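Local coordinates for protein phytase (Debaryomyces castellii, PDB 2GFI) that probably removes phosphate from inositol hexakisphosphate (phytate) by hydrolysis, starting at the 3-position, as a glycoprotein of the histidine acid phosphatase family, at residues Gly383-Val388 with Ser409-Asp414; Thr60-Gln65 with Lys379-Asn384; Ile343-Pro348 with Ile397-Cys402. All coordinates share one frame; numbering follows the deposited sequence. Where two conformers were deposited one is given.

Interaction 1: Gly383-Val388 with Ser409-Asp414; sequences GNESYV and SCNLND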
ATOM      1  N   GLY A 383       9.105  36.407  -3.282  1.00 36.76           N
ATOM      2  CA  GLY A 383       9.449  37.748  -3.758  1.00 38.25           C
ATOM      3  C   GLY A 383       9.270  38.804  -2.675  1.00 38.46           C
ATOM      4  O   GLY A 383       9.765  38.653  -1.566  1.00 38.11           O
ATOM      5  N   ASN A 384       8.551  39.872  -2.981  1.00 39.88           N
ATOM      6  CA  ASN A 384       8.384  40.963  -2.000  1.00 41.13           C
ATOM      7  C   ASN A 384       7.015  40.920  -1.318  1.00 40.42           C
ATOM      8  O   ASN A 384       6.567  41.899  -0.694  1.00 40.18           O
ATOM      9  CB  ASN A 384       8.658  42.336  -2.654  1.00 42.31           C
ATOM     10  CG  ASN A 384       7.538  42.772  -3.602  1.00 45.97           C
ATOM     11  OD1 ASN A 384       6.928  41.942  -4.324  1.00 49.20           O
ATOM     12  ND2 ASN A 384       7.245  44.086  -3.596  1.00 49.20           N
ATOM     13  N   GLU A 385       6.356  39.768  -1.452  1.00 39.51           N
ATOM     14  CA  GLU A 385       5.037  39.548  -0.872  1.00 38.50           C
ATOM     15  C   GLU A 385       5.083  38.419   0.146  1.00 36.44           C
ATOM     16  O   GLU A 385       5.866  37.484   0.004  1.00 36.59           O
ATOM     17  CB  GLU A 385       4.022  39.234  -1.963  1.00 39.12           C
ATOM     18  CG  GLU A 385       3.859  40.331  -2.991  1.00 43.74           C
ATOM     19  CD  GLU A 385       3.328  41.626  -2.400  1.00 48.27           C
ATOM     20  OE1 GLU A 385       2.607  41.574  -1.369  1.00 52.13           O
ATOM     21  OE2 GLU A 385       3.632  42.707  -2.973  1.00 52.53           O
ATOM     22  N   SER A 386       4.259  38.529   1.178  1.00 34.07           N
ATOM     23  CA  SER A 386       4.088  37.435   2.130  1.00 32.45           C
ATOM     24  C   SER A 386       2.744  36.791   1.929  1.00 30.51           C
ATOM     25  O   SER A 386       1.724  37.474   1.697  1.00 29.37           O
ATOM     26  CB  SER A 386       4.177  37.904   3.576  1.00 32.40           C
ATOM     27  OG  SER A 386       5.508  38.147   3.891  1.00 32.95           O
ATOM     28  N   TYR A 387       2.767  35.467   2.057  1.00 28.86           N
ATOM     29  CA  TYR A 387       1.596  34.635   1.818  1.00 27.31           C
ATOM     30  C   TYR A 387       1.289  33.797   3.042  1.00 26.79           C
ATOM     31  O   TYR A 387       2.180  33.406   3.796  1.00 26.34           O
ATOM     32  CB  TYR A 387       1.813  33.758   0.598  1.00 26.56           C
ATOM     33  CG  TYR A 387       1.963  34.596  -0.634  1.00 25.80           C
ATOM     34  CD1 TYR A 387       0.850  34.980  -1.374  1.00 24.42           C
ATOM     35  CD2 TYR A 387       3.223  35.047  -1.035  1.00 25.41           C
ATOM     36  CE1 TYR A 387       0.991  35.780  -2.491  1.00 26.52           C
ATOM     37  CE2 TYR A 387       3.378  35.829  -2.145  1.00 24.21           C
ATOM     38  CZ  TYR A 387       2.269  36.205  -2.861  1.00 25.59           C
ATOM     39  OH  TYR A 387       2.428  36.996  -3.965  1.00 27.76           O
ATOM     40  N   VAL A 388       0.003  33.547   3.219  1.00 26.01           N
ATOM     41  CA  VAL A 388      -0.507  32.784   4.332  1.00 25.55           C
ATOM     42  C   VAL A 388      -1.337  31.627   3.747  1.00 24.39           C
ATOM     43  O   VAL A 388      -2.024  31.794   2.757  1.00 22.89           O
ATOM     44  CB  VAL A 388      -1.341  33.729   5.247  1.00 25.96           C
ATOM     45  CG1 VAL A 388      -2.152  32.969   6.216  1.00 28.09           C
ATOM     46  CG2 VAL A 388      -0.394  34.672   6.019  1.00 27.29           C
ATOM     47  N   SER A 409      -1.966  30.052  -1.716  1.00 26.10           N
ATOM     48  CA  SER A 409      -1.919  30.839  -0.509  1.00 26.31           C
ATOM     49  C   SER A 409      -2.574  32.208  -0.704  1.00 27.25           C
ATOM     50  O   SER A 409      -2.908  32.619  -1.814  1.00 27.74           O
ATOM     51  CB  SER A 409      -0.459  31.001  -0.096  1.00 26.40           C
ATOM     52  OG  SER A 409       0.284  31.592  -1.156  1.00 25.55           O
ATOM     53  N   CYS A 410      -2.746  32.910   0.401  1.00 27.87           N
ATOM     54  CA  CYS A 410      -3.382  34.201   0.427  1.00 28.43           C
ATOM     55  C   CYS A 410      -2.344  35.282   0.781  1.00 28.72           C
ATOM     56  O   CYS A 410      -1.683  35.164   1.829  1.00 28.24           O
ATOM     57  CB  CYS A 410      -4.441  34.175   1.501  1.00 28.62           C
ATOM     58  SG  CYS A 410      -5.463  35.624   1.490  1.00 29.43           S
ATOM     59  N   ASN A 411      -2.192  36.306  -0.073  1.00 28.40           N
ATOM     60  CA  ASN A 411      -1.320  37.439   0.259  1.00 29.69           C
ATOM     61  C   ASN A 411      -1.723  37.960   1.627  1.00 28.90           C
ATOM     62  O   ASN A 411      -2.904  38.151   1.900  1.00 29.37           O
ATOM     63  CB  ASN A 411      -1.454  38.572  -0.774  1.00 30.67           C
ATOM     64  CG  ASN A 411      -0.310  39.583  -0.702  1.00 32.63           C
ATOM     65  OD1 ASN A 411      -0.061  40.199   0.334  1.00 35.45           O
ATOM     66  ND2 ASN A 411       0.387  39.762  -1.819  1.00 35.88           N
ATOM     67  N   LEU A 412      -0.770  38.181   2.506  1.00 29.02           N
ATOM     68  CA  LEU A 412      -1.135  38.662   3.847  1.00 29.36           C
ATOM     69  C   LEU A 412      -2.040  39.904   3.831  1.00 29.60           C
ATOM     70  O   LEU A 412      -2.892  40.065   4.705  1.00 28.96           O
ATOM     71  CB  LEU A 412       0.110  38.879   4.689  1.00 29.79           C
ATOM     72  CG  LEU A 412      -0.067  39.428   6.099  1.00 29.97           C
ATOM     73  CD1 LEU A 412      -0.977  38.587   6.974  1.00 28.71           C
ATOM     74  CD2 LEU A 412       1.312  39.541   6.673  1.00 31.55           C
ATOM     75  N   ASN A 413      -1.859  40.768   2.825  1.00 30.19           N
ATOM     76  CA  ASN A 413      -2.720  41.930   2.655  1.00 30.42           C
ATOM     77  C   ASN A 413      -4.158  41.548   2.426  1.00 29.69           C
ATOM     78  O   ASN A 413      -5.050  42.063   3.086  1.00 29.50           O
ATOM     79  CB  ASN A 413      -2.183  42.845   1.532  1.00 31.63           C
ATOM     80  CG  ASN A 413      -0.834  43.434   1.880  1.00 33.70           C
ATOM     81  OD1 ASN A 413      -0.598  43.836   3.033  1.00 37.40           O
ATOM     82  ND2 ASN A 413       0.075  43.454   0.916  1.00 34.47           N
ATOM     83  N   ASP A 414      -4.368  40.620   1.497  1.00 30.24           N
ATOM     84  CA  ASP A 414      -5.670  40.015   1.241  1.00 30.34           C
ATOM     85  C   ASP A 414      -6.174  39.205   2.428  1.00 29.87           C
ATOM     86  O   ASP A 414      -7.363  39.214   2.726  1.00 30.17           O
ATOM     87  CB  ASP A 414      -5.572  39.115   0.028  1.00 30.89           C
ATOM     88  CG  ASP A 414      -5.361  39.889  -1.253  1.00 32.98           C
ATOM     89  OD1 ASP A 414      -5.873  41.036  -1.348  1.00 35.39           O
ATOM     90  OD2 ASP A 414      -4.693  39.435  -2.206  1.00 33.15           O
TER
HETATM   91  O   HOH W   1       2.488  40.883   1.280  1.00 32.36           O
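V388 and C410 form an antiparallel hydrogen-bonded pair that joins strand 385-392 to the two-residue strand 410-411, at one margin of the mixed sheet, just where the chain turns into helix 412-423. V388 N reaches C410 O at 2.7 Å, and C410 N returns the bond to V388 O. Y387 and N411 follow as the non-hydrogen-bonded pair, and S386 O then accepts L412 N, the first residue of the helix, at 2.7 Å, so the backbone bonding carries on past the last bridge. On the face carrying Y387, the ring's CD1 lies 3.4 Å from OG of S409, a small residue that fits close beside the ring; that hydroxyl is hydrogen-bonded to P406 O. N411 suits its N-cap place because its amide works in two directions. Its OD1 accepts N413 N at 3.1 Å, capping the helix, while with CG anti to the backbone N (chi1 -164°) its ND2 meets E385 OE1 at 2.9 Å. The donor stands 49° out of the carboxylate plane, yet the N-H points almost straight at the oxygen. The start of the helix would probably favour the negative charge of E385. N411 thus links this strand residue to the helix start, directly and through a water that also binds S386 N.

Interaction 2: Thr60-Gln65 with Lys379-Asn384; sequences TLEQVQ and KYACGN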
ATOM      1  N   THR A  60      10.049  31.397   1.097  1.00 30.96           N
ATOM      2  CA  THR A  60      10.808  31.284   2.310  1.00 30.47           C
ATOM      3  C   THR A  60       9.855  31.398   3.471  1.00 28.83           C
ATOM      4  O   THR A  60       9.052  32.345   3.543  1.00 28.09           O
ATOM      5  CB  THR A  60      11.907  32.364   2.351  1.00 31.11           C
ATOM      6  OG1 THR A  60      12.770  32.155   1.221  1.00 32.72           O
ATOM      7  CG2 THR A  60      12.855  32.124   3.553  1.00 32.38           C
ATOM      8  N   LEU A  61       9.920  30.385   4.334  1.00 27.23           N
ATOM      9  CA  LEU A  61       9.159  30.352   5.569  1.00 26.36           C
ATOM     10  C   LEU A  61       9.405  31.597   6.413  1.00 26.25           C
ATOM     11  O   LEU A  61      10.551  31.955   6.682  1.00 25.30           O
ATOM     12  CB  LEU A  61       9.534  29.104   6.397  1.00 25.36           C
ATOM     13  CG  LEU A  61       8.592  27.921   6.273  1.00 24.19           C
ATOM     14  CD1 LEU A  61       9.178  26.778   7.013  1.00 22.04           C
ATOM     15  CD2 LEU A  61       7.192  28.271   6.785  1.00 24.02           C
ATOM     16  N   GLU A  62       8.322  32.205   6.871  1.00 27.05           N
ATOM     17  CA  GLU A  62       8.412  33.347   7.776  1.00 28.64           C
ATOM     18  C   GLU A  62       7.838  33.043   9.142  1.00 28.50           C
ATOM     19  O   GLU A  62       8.381  33.491  10.140  1.00 29.42           O
ATOM     20  CB  GLU A  62       7.704  34.555   7.189  1.00 29.24           C
ATOM     21  CG  GLU A  62       8.427  35.162   6.006  1.00 31.89           C
ATOM     22  CD  GLU A  62       7.627  36.307   5.442  1.00 34.67           C
ATOM     23  OE1 GLU A  62       6.486  36.075   5.045  1.00 35.58           O
ATOM     24  OE2 GLU A  62       8.129  37.447   5.427  1.00 40.77           O
ATOM     25  N   GLN A  63       6.756  32.264   9.184  1.00 27.76           N
ATOM     26  CA  GLN A  63       6.066  31.963  10.432  1.00 26.88           C
ATOM     27  C   GLN A  63       5.193  30.708  10.294  1.00 26.62           C
ATOM     28  O   GLN A  63       4.718  30.384   9.206  1.00 27.19           O
ATOM     29  CB  GLN A  63       5.217  33.168  10.834  1.00 27.28           C
ATOM     30  CG  GLN A  63       4.603  33.126  12.232  1.00 27.04           C
ATOM     31  CD  GLN A  63       3.694  34.293  12.461  1.00 28.40           C
ATOM     32  OE1 GLN A  63       4.026  35.433  12.075  1.00 32.68           O
ATOM     33  NE2 GLN A  63       2.535  34.038  13.041  1.00 25.61           N
ATOM     34  N   VAL A  64       4.982  30.006  11.399  1.00 25.71           N
ATOM     35  CA  VAL A  64       4.004  28.938  11.435  1.00 24.81           C
ATOM     36  C   VAL A  64       3.254  28.997  12.751  1.00 24.89           C
ATOM     37  O   VAL A  64       3.847  29.250  13.789  1.00 25.10           O
ATOM     38  CB  VAL A  64       4.669  27.538  11.211  1.00 24.77           C
ATOM     39  CG1 VAL A  64       5.667  27.204  12.359  1.00 21.46           C
ATOM     40  CG2 VAL A  64       3.617  26.448  10.958  1.00 23.13           C
ATOM     41  N   GLN A  65       1.940  28.790  12.681  1.00 24.59           N
ATOM     42  CA  GLN A  65       1.097  28.619  13.847  1.00 23.83           C
ATOM     43  C   GLN A  65       0.467  27.243  13.754  1.00 23.59           C
ATOM     44  O   GLN A  65      -0.030  26.836  12.715  1.00 24.11           O
ATOM     45  CB  GLN A  65       0.031  29.706  13.925  1.00 24.22           C
ATOM     46  CG  GLN A  65       0.554  31.122  13.566  1.00 25.05           C
ATOM     47  CD  GLN A  65      -0.524  32.161  13.538  1.00 24.51           C
ATOM     48  OE1 GLN A  65      -1.680  31.838  13.699  1.00 24.14           O
ATOM     49  NE2 GLN A  65      -0.147  33.428  13.341  1.00 26.44           N
ATOM     50  N   LYS A 379       3.192  30.872   6.910  1.00 24.91           N
ATOM     51  CA  LYS A 379       3.361  32.178   6.324  1.00 24.01           C
ATOM     52  C   LYS A 379       4.703  32.116   5.661  1.00 23.42           C
ATOM     53  O   LYS A 379       5.671  31.720   6.273  1.00 21.99           O
ATOM     54  CB  LYS A 379       3.364  33.265   7.406  1.00 24.43           C
ATOM     55  CG  LYS A 379       3.623  34.665   6.855  1.00 24.81           C
ATOM     56  CD  LYS A 379       3.878  35.625   7.971  1.00 26.69           C
ATOM     57  CE  LYS A 379       4.307  36.977   7.418  1.00 28.04           C
ATOM     58  NZ  LYS A 379       4.245  38.007   8.484  1.00 30.48           N
ATOM     59  N   TYR A 380       4.760  32.489   4.395  1.00 23.91           N
ATOM     60  CA  TYR A 380       6.025  32.475   3.696  1.00 25.12           C
ATOM     61  C   TYR A 380       6.111  33.592   2.678  1.00 26.34           C
ATOM     62  O   TYR A 380       5.095  34.092   2.172  1.00 26.33           O
ATOM     63  CB  TYR A 380       6.284  31.112   3.007  1.00 24.76           C
ATOM     64  CG  TYR A 380       5.126  30.548   2.192  1.00 23.97           C
ATOM     65  CD1 TYR A 380       4.741  31.126   0.973  1.00 22.06           C
ATOM     66  CD2 TYR A 380       4.434  29.419   2.647  1.00 22.73           C
ATOM     67  CE1 TYR A 380       3.669  30.605   0.242  1.00 21.70           C
ATOM     68  CE2 TYR A 380       3.406  28.866   1.931  1.00 21.97           C
ATOM     69  CZ  TYR A 380       3.014  29.450   0.727  1.00 24.65           C
ATOM     70  OH  TYR A 380       1.977  28.880   0.021  1.00 23.44           O
ATOM     71  N   ALA A 381       7.344  33.951   2.371  1.00 27.87           N
ATOM     72  CA  ALA A 381       7.636  35.070   1.497  1.00 29.60           C
ATOM     73  C   ALA A 381       7.934  34.534   0.122  1.00 30.68           C
ATOM     74  O   ALA A 381       8.751  33.625  -0.053  1.00 30.90           O
ATOM     75  CB  ALA A 381       8.857  35.880   2.031  1.00 28.27           C
ATOM     76  N   CYS A 382       7.305  35.123  -0.864  1.00 32.65           N
ATOM     77  CA  CYS A 382       7.640  34.795  -2.226  1.00 34.54           C
ATOM     78  C   CYS A 382       7.863  36.138  -2.880  1.00 35.88           C
ATOM     79  O   CYS A 382       6.920  36.935  -2.990  1.00 36.03           O
ATOM     80  CB  CYS A 382       6.487  34.056  -2.896  1.00 34.51           C
ATOM     81  SG  CYS A 382       6.814  33.784  -4.643  0.50 33.73           S
ATOM     82  N   GLY A 383       9.105  36.407  -3.282  1.00 36.76           N
ATOM     83  CA  GLY A 383       9.449  37.748  -3.758  1.00 38.25           C
ATOM     84  C   GLY A 383       9.270  38.804  -2.675  1.00 38.46           C
ATOM     85  O   GLY A 383       9.765  38.653  -1.566  1.00 38.11           O
ATOM     86  N   ASN A 384       8.551  39.872  -2.981  1.00 39.88           N
ATOM     87  CA  ASN A 384       8.384  40.963  -2.000  1.00 41.13           C
ATOM     88  C   ASN A 384       7.015  40.920  -1.318  1.00 40.42           C
ATOM     89  O   ASN A 384       6.567  41.899  -0.694  1.00 40.18           O
ATOM     90  CB  ASN A 384       8.658  42.336  -2.654  1.00 42.31           C
ATOM     91  CG  ASN A 384       7.538  42.772  -3.602  1.00 45.97           C
ATOM     92  OD1 ASN A 384       6.928  41.942  -4.324  1.00 49.20           O
ATOM     93  ND2 ASN A 384       7.245  44.086  -3.596  1.00 49.20           N
TER
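K379, E62 and A381 dominate this antiparallel pairing of strands 59-69 and 374-382, and K379 sits at its irregularity. Its carbonyl oxygen accepts two bonds from the same face of its plane, from E62 N at 2.8 Å and from Q63 N at 3.2 Å: a classic beta bulge, in which two residues of one strand stand against one of the other. Q63 O completes the pair by accepting K379 N. The lysine side chain runs out extended, CG anti to the backbone N (chi1 177°), and its long aliphatic part packs on both bulge residues, CB lying 3.9 Å from Q63 CB and CE 3.3 Å from E62 OE1. NZ itself is hydrogen-bonded to L317 O, and its 4.5 Å from E62 OE1 is beyond a salt bridge. E62 OE1 instead hydrogen-bonds S386 OG of the next strand. A381 is small enough for the glutamate to lie over it, CB coming within 3.7 Å of E62 CD, while A381 N donates to T60 O at 2.6 Å. The pairing is flanked within the sheet by strand 385-392 beside 374-382 and by strand 326-331 beside 59-69, and helix 302-318 packs against Q63 and Q65.

Interaction 3: Ile343-Pro348 with Ile397-Cys402; sequences IGILIP and IPIKKC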
ATOM      1  N   ILE A 343     -12.546  30.885  11.040  1.00 24.95           N
ATOM      2  CA  ILE A 343     -11.638  30.727   9.874  1.00 24.34           C
ATOM      3  C   ILE A 343     -12.423  30.613   8.589  1.00 24.91           C
ATOM      4  O   ILE A 343     -12.096  31.255   7.587  1.00 25.56           O
ATOM      5  CB  ILE A 343     -10.686  29.506   9.996  1.00 24.36           C
ATOM      6  CG1 ILE A 343      -9.749  29.648  11.209  1.00 23.96           C
ATOM      7  CG2 ILE A 343      -9.851  29.362   8.711  1.00 22.96           C
ATOM      8  CD1 ILE A 343      -9.134  28.331  11.708  1.00 22.76           C
ATOM      9  N   GLY A 344     -13.466  29.796   8.599  1.00 24.70           N
ATOM     10  CA  GLY A 344     -14.365  29.766   7.465  1.00 24.76           C
ATOM     11  C   GLY A 344     -13.877  29.077   6.212  1.00 24.99           C
ATOM     12  O   GLY A 344     -14.422  29.285   5.151  1.00 26.64           O
ATOM     13  N   ILE A 345     -12.891  28.210   6.312  1.00 24.67           N
ATOM     14  CA  ILE A 345     -12.433  27.473   5.129  1.00 23.91           C
ATOM     15  C   ILE A 345     -13.040  26.068   4.984  1.00 24.44           C
ATOM     16  O   ILE A 345     -13.006  25.463   3.911  1.00 24.79           O
ATOM     17  CB  ILE A 345     -10.893  27.424   5.107  1.00 22.57           C
ATOM     18  CG1 ILE A 345     -10.374  26.766   6.384  1.00 20.48           C
ATOM     19  CG2 ILE A 345     -10.365  28.832   4.955  1.00 22.79           C
ATOM     20  CD1 ILE A 345      -8.892  26.456   6.338  1.00 19.08           C
ATOM     21  N   LEU A 346     -13.570  25.528   6.070  1.00 25.42           N
ATOM     22  CA  LEU A 346     -14.178  24.202   6.006  1.00 26.06           C
ATOM     23  C   LEU A 346     -15.646  24.248   6.443  1.00 26.98           C
ATOM     24  O   LEU A 346     -16.219  23.243   6.878  1.00 27.25           O
ATOM     25  CB  LEU A 346     -13.342  23.192   6.789  1.00 25.54           C
ATOM     26  CG  LEU A 346     -12.029  22.821   6.086  1.00 23.64           C
ATOM     27  CD1 LEU A 346     -11.131  22.069   7.035  1.00 23.21           C
ATOM     28  CD2 LEU A 346     -12.288  21.991   4.816  1.00 20.78           C
ATOM     29  N   ILE A 347     -16.242  25.430   6.270  1.00 27.69           N
ATOM     30  CA  ILE A 347     -17.621  25.719   6.686  1.00 28.10           C
ATOM     31  C   ILE A 347     -18.559  25.747   5.464  1.00 28.54           C
ATOM     32  O   ILE A 347     -18.298  26.448   4.496  1.00 28.48           O
ATOM     33  CB  ILE A 347     -17.657  27.081   7.493  1.00 27.80           C
ATOM     34  CG1 ILE A 347     -16.626  27.084   8.623  1.00 26.70           C
ATOM     35  CG2 ILE A 347     -19.063  27.409   8.013  1.00 26.76           C
ATOM     36  CD1 ILE A 347     -16.617  25.833   9.498  1.00 26.92           C
ATOM     37  N   PRO A 348     -19.656  24.998   5.502  1.00 29.51           N
ATOM     38  CA  PRO A 348     -20.605  25.003   4.380  1.00 30.73           C
ATOM     39  C   PRO A 348     -21.317  26.362   4.315  1.00 32.34           C
ATOM     40  O   PRO A 348     -21.389  27.055   5.335  1.00 32.04           O
ATOM     41  CB  PRO A 348     -21.604  23.898   4.754  1.00 29.79           C
ATOM     42  CG  PRO A 348     -21.575  23.858   6.198  1.00 29.32           C
ATOM     43  CD  PRO A 348     -20.106  24.130   6.606  1.00 29.32           C
ATOM     44  N   ILE A 397      -5.667  23.623   2.747  1.00 18.17           N
ATOM     45  CA  ILE A 397      -7.046  24.032   2.471  1.00 18.32           C
ATOM     46  C   ILE A 397      -7.043  25.494   2.071  1.00 19.53           C
ATOM     47  O   ILE A 397      -6.980  26.362   2.942  1.00 20.75           O
ATOM     48  CB  ILE A 397      -7.958  23.800   3.709  1.00 17.91           C
ATOM     49  CG1 ILE A 397      -7.778  22.369   4.273  1.00 15.98           C
ATOM     50  CG2 ILE A 397      -9.420  24.150   3.391  1.00 16.57           C
ATOM     51  CD1 ILE A 397      -8.253  21.200   3.362  1.00 15.88           C
ATOM     52  N   PRO A 398      -7.078  25.788   0.769  1.00 20.30           N
ATOM     53  CA  PRO A 398      -7.072  27.169   0.338  1.00 21.07           C
ATOM     54  C   PRO A 398      -8.307  27.950   0.832  1.00 22.23           C
ATOM     55  O   PRO A 398      -9.386  27.374   1.021  1.00 22.29           O
ATOM     56  CB  PRO A 398      -7.044  27.064  -1.195  1.00 21.18           C
ATOM     57  CG  PRO A 398      -6.420  25.706  -1.472  1.00 20.77           C
ATOM     58  CD  PRO A 398      -7.080  24.855  -0.381  1.00 20.78           C
ATOM     59  N   ILE A 399      -8.112  29.246   1.083  1.00 22.90           N
ATOM     60  CA  ILE A 399      -9.203  30.113   1.426  1.00 24.26           C
ATOM     61  C   ILE A 399      -9.913  30.455   0.147  1.00 24.95           C
ATOM     62  O   ILE A 399      -9.285  30.843  -0.819  1.00 24.44           O
ATOM     63  CB  ILE A 399      -8.703  31.395   2.086  1.00 24.40           C
ATOM     64  CG1 ILE A 399      -7.901  31.066   3.330  1.00 23.93           C
ATOM     65  CG2 ILE A 399      -9.884  32.313   2.367  1.00 24.43           C
ATOM     66  CD1 ILE A 399      -7.111  32.228   3.837  1.00 26.38           C
ATOM     67  N   LYS A 400     -11.225  30.293   0.149  1.00 26.84           N
ATOM     68  CA  LYS A 400     -12.039  30.638  -0.987  1.00 29.22           C
ATOM     69  C   LYS A 400     -11.762  32.071  -1.461  1.00 29.59           C
ATOM     70  O   LYS A 400     -11.911  33.055  -0.696  1.00 29.34           O
ATOM     71  CB  LYS A 400     -13.508  30.472  -0.618  1.00 30.20           C
ATOM     72  CG  LYS A 400     -14.450  30.642  -1.787  1.00 34.36           C
ATOM     73  CD  LYS A 400     -15.884  30.582  -1.280  1.00 40.78           C
ATOM     74  CE  LYS A 400     -16.824  31.125  -2.329  1.00 42.52           C
ATOM     75  NZ  LYS A 400     -18.250  30.893  -1.932  1.00 52.17           N
ATOM     76  N   LYS A 401     -11.381  32.172  -2.730  1.00 29.92           N
ATOM     77  CA  LYS A 401     -11.138  33.434  -3.388  1.00 31.18           C
ATOM     78  C   LYS A 401      -9.918  34.123  -2.803  1.00 31.25           C
ATOM     79  O   LYS A 401      -9.665  35.281  -3.129  1.00 31.34           O
ATOM     80  CB  LYS A 401     -12.335  34.371  -3.281  1.00 31.67           C
ATOM     81  CG  LYS A 401     -13.598  33.794  -3.864  1.00 35.32           C
ATOM     82  CD  LYS A 401     -14.659  34.899  -4.110  1.00 40.22           C
ATOM     83  CE  LYS A 401     -16.024  34.276  -4.466  1.00 40.27           C
ATOM     84  NZ  LYS A 401     -16.996  35.315  -4.982  1.00 45.89           N
ATOM     85  N   CYS A 402      -9.192  33.445  -1.913  1.00 30.55           N
ATOM     86  CA  CYS A 402      -7.864  33.926  -1.549  1.00 30.15           C
ATOM     87  C   CYS A 402      -6.816  32.855  -1.667  1.00 29.20           C
ATOM     88  O   CYS A 402      -6.199  32.476  -0.684  1.00 28.90           O
ATOM     89  CB  CYS A 402      -7.782  34.486  -0.155  1.00 30.59           C
ATOM     90  SG  CYS A 402      -6.527  35.781  -0.199  0.50 30.27           S
TER
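I345 meets I397 and I399 through methyl and methylene groups, in a contact between two loops that has no hydrogen bond across it. The apolar packing centres on I345, whose branched side chain presents a separate arm to each partner. Its CG1 stands between the backbone N and the carbonyl carbon (chi1 58°), which sends the CD1 arm to I397 and turns CG2 to I399. CD1 lies 3.8 Å from I397 CG2 and is nearly as close to I397 CB, whereas CG2 approaches I399 CG1 at 3.7 Å. The two arms thus reach isoleucines placed two residues apart. L346 adds a second apolar touch: its CD2 meets the same I397 CG2 at 3.9 Å, the leucine crossing I397 at about a right angle. One methyl of I397 is therefore shared by both neighbours, and isoleucine suits the place because its second branch at CB supplies that methyl while CG1 leads elsewhere.

Backbone features shape the two loops. G344, just after helix 333-343, takes positive phi, a conformation glycine adopts readily. On the partner loop, C402 N donates to I399 O at 2.8 Å and closes a type II beta turn, in which K401 takes the positive-phi corner. Further apolar cover comes from Y390 and I392 of strand 385-392 and from Y415 and Y418 of helix 412-423. P398 packs on F359, and K400 and K401 on Y356, of a second subunit. The arrangement is ordinary hydrophobic loop packing, joining the exit of helix 333-343 to the segment that follows strand 395-397 within the histidine phosphatase fold.

Overall arrangement
Interactions 1 and 2 are neighbours in one mixed sheet, their centres about 8 Å apart: strand 374-382 pairs with 59-69 on one side and, after the turn at G383 and N384 that both contacts share, with strand 385-392, which also pairs with 410-411. Y387 N to Y380 O joins them through the backbone. The centre of interaction 3 lies about 16 Å from that of interaction 1 and about 20 Å from that of interaction 2, which it does not touch. The C402-C410 disulfide ties it covalently to interaction 1. Along the chain the segments run 60-65, 343-348, 379-388, 397-402, 409-414, so parts far apart in the sequence meet in and beside one sheet.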